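Local atomic coordinates of agmatinase (Burkholderia thailandensis, PDB entry 4DZ4), a protein that probably hydrolyses agmatine to putrescine and urea, as a member of the arginase family that binds two manganese ions per subunit. Residues Q127-M132 and A150-K155. Sequence-based numbering, arbitrary orientation.
Sequences QSDARM and AQKYGK
At the N-terminal end of strand 131-136, an inner strand of the parallel sheet of this arginase-family α/β fold, the turn that follows helix 114-126 meets the last turn of helix 142-153 through D129 with K152 and R131 with Y153. K152 reaches across with CG anti to the backbone N (chi1 -177°), the chain extended as far as CE, and a final bend at chi4 turns the ammonium onto D129. NZ meets OD1 of D129 at 2.6 Å, nearly in line with the carboxylate C-O bond, in a short salt bridge. NZ also hydrogen-bonds to the carbonyl O of L126, in the last turn of helix 114-126, so two oxygens hold the ammonium. CG of K152 lies 3.9 Å above one face of the Y153 ring, offset toward its rim. R131 NH1 comes to Y153 OH at 2.9 Å, but the N-H points poorly (125°) and the bond is weak. A water 2.8 Å from Y153 OH donates to D129 O at 3.2 Å, bridging the hydroxyl to the turn. Within the turn, S128 OG accepts from A130 N, an ST turn. The contact is polar and lies at the surface, away from the manganese site, pairing a salt bridge with a weak N-H...O bond.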
loop_
_atom_site.group_PDB
_atom_site.type_symbol
_atom_site.label_atom_id
_atom_site.label_comp_id
_atom_site.label_asym_id
_atom_site.label_seq_id
_atom_site.Cartn_x
_atom_site.Cartn_y
_atom_site.Cartn_z
ATOM N N GLN B 127 -5.977 20.453 -36.729
ATOM C CA GLN B 127 -6.325 20.593 -38.143
ATOM C C GLN B 127 -7.752 20.082 -38.393
ATOM O O GLN B 127 -8.410 20.513 -39.358
ATOM C CB GLN B 127 -5.286 19.912 -39.064
ATOM N N SER B 128 -8.255 19.230 -37.496
ATOM C CA SER B 128 -9.614 18.671 -37.621
ATOM C C SER B 128 -10.714 19.573 -37.097
ATOM O O SER B 128 -11.897 19.257 -37.276
ATOM C CB SER B 128 -9.725 17.321 -36.884
ATOM O OG SER B 128 -9.806 17.530 -35.477
ATOM N N ASP B 129 -10.357 20.673 -36.443
ATOM C CA ASP B 129 -11.352 21.451 -35.689
ATOM C C ASP B 129 -11.991 20.770 -34.444
ATOM O O ASP B 129 -12.844 21.376 -33.795
ATOM C CB ASP B 129 -12.470 21.973 -36.592
ATOM C CG ASP B 129 -11.950 22.855 -37.713
ATOM O OD1 ASP B 129 -10.853 23.444 -37.563
ATOM O OD2 ASP B 129 -12.642 22.946 -38.743
ATOM N N ALA B 130 -11.608 19.536 -34.110
ATOM C CA ALA B 130 -11.927 19.003 -32.771
ATOM C C ALA B 130 -11.232 19.842 -31.694
ATOM O O ALA B 130 -10.190 20.437 -31.949
ATOM C CB ALA B 130 -11.492 17.538 -32.658
ATOM N N ARG B 131 -11.823 19.903 -30.503
ATOM C CA ARG B 131 -11.157 20.463 -29.326
ATOM C C ARG B 131 -10.267 19.366 -28.758
ATOM O O ARG B 131 -10.563 18.178 -28.934
ATOM C CB ARG B 131 -12.159 20.805 -28.228
ATOM C CG ARG B 131 -13.320 21.702 -28.622
ATOM C CD ARG B 131 -12.874 23.115 -28.903
ATOM N NE ARG B 131 -14.063 23.957 -29.019
ATOM C CZ ARG B 131 -14.052 25.236 -29.365
ATOM N NH1 ARG B 131 -12.909 25.844 -29.665
ATOM N NH2 ARG B 131 -15.194 25.899 -29.415
ATOM N N MET B 132 -9.229 19.767 -28.030
ATOM C CA MET B 132 -8.344 18.816 -27.342
ATOM C C MET B 132 -8.609 18.812 -25.847
ATOM O O MET B 132 -8.626 19.863 -25.216
ATOM C CB MET B 132 -6.863 19.128 -27.575
ATOM C CG MET B 132 -6.424 18.882 -29.003
ATOM S SD MET B 132 -4.655 19.194 -29.199
ATOM C CE MET B 132 -3.907 17.855 -28.257
ATOM N N ALA B 150 -2.241 28.473 -29.815
ATOM C CA ALA B 150 -2.081 29.846 -30.300
ATOM C C ALA B 150 -1.969 29.906 -31.820
ATOM O O ALA B 150 -2.398 30.895 -32.412
ATOM C CB ALA B 150 -0.877 30.518 -29.645
ATOM N N GLN B 151 -1.395 28.872 -32.453
ATOM C CA GLN B 151 -1.349 28.811 -33.930
ATOM C C GLN B 151 -2.765 28.851 -34.512
ATOM O O GLN B 151 -3.016 29.520 -35.500
ATOM C CB GLN B 151 -0.634 27.551 -34.455
ATOM C CG GLN B 151 0.887 27.511 -34.309
ATOM C CD GLN B 151 1.511 26.135 -34.639
ATOM O OE1 GLN B 151 0.819 25.188 -35.045
ATOM N NE2 GLN B 151 2.831 26.028 -34.466
ATOM N N LYS B 152 -3.681 28.112 -33.895
ATOM C CA LYS B 152 -5.035 27.986 -34.412
ATOM C C LYS B 152 -5.939 29.131 -33.988
ATOM O O LYS B 152 -6.662 29.657 -34.813
ATOM C CB LYS B 152 -5.669 26.667 -33.958
ATOM C CG LYS B 152 -7.061 26.446 -34.530
ATOM C CD LYS B 152 -7.580 25.063 -34.193
ATOM C CE LYS B 152 -8.919 24.763 -34.862
ATOM N NZ LYS B 152 -8.882 24.714 -36.353
ATOM N N TYR B 153 -5.881 29.495 -32.706
ATOM C CA TYR B 153 -6.833 30.403 -32.071
ATOM C C TYR B 153 -6.309 31.821 -31.874
ATOM O O TYR B 153 -7.055 32.701 -31.424
ATOM C CB TYR B 153 -7.279 29.839 -30.720
ATOM C CG TYR B 153 -8.128 28.610 -30.844
ATOM C CD1 TYR B 153 -9.484 28.727 -31.170
ATOM C CD2 TYR B 153 -7.589 27.327 -30.639
ATOM C CE1 TYR B 153 -10.280 27.610 -31.306
ATOM C CE2 TYR B 153 -8.387 26.186 -30.768
ATOM C CZ TYR B 153 -9.737 26.344 -31.100
ATOM O OH TYR B 153 -10.577 25.263 -31.237
ATOM N N GLY B 154 -5.048 32.043 -32.233
ATOM C CA GLY B 154 -4.413 33.345 -32.086
ATOM C C GLY B 154 -3.802 33.517 -30.709
ATOM O O GLY B 154 -3.963 32.671 -29.811
ATOM N N LYS B 155 -3.073 34.608 -30.545
ATOM C CA LYS B 155 -2.499 34.925 -29.247
ATOM C C LYS B 155 -2.668 36.413 -28.952
ATOM O O LYS B 155 -2.795 37.197 -29.885
ATOM C CB LYS B 155 -1.028 34.487 -29.171
ATOM C CG LYS B 155 -0.100 35.078 -30.209
ATOM C CD LYS B 155 1.312 34.608 -29.893
ATOM C CE LYS B 155 2.153 34.522 -31.136
ATOM N NZ LYS B 155 2.460 35.880 -31.657
HETATM O O HOH W 1 -12.246 24.438 -33.289
#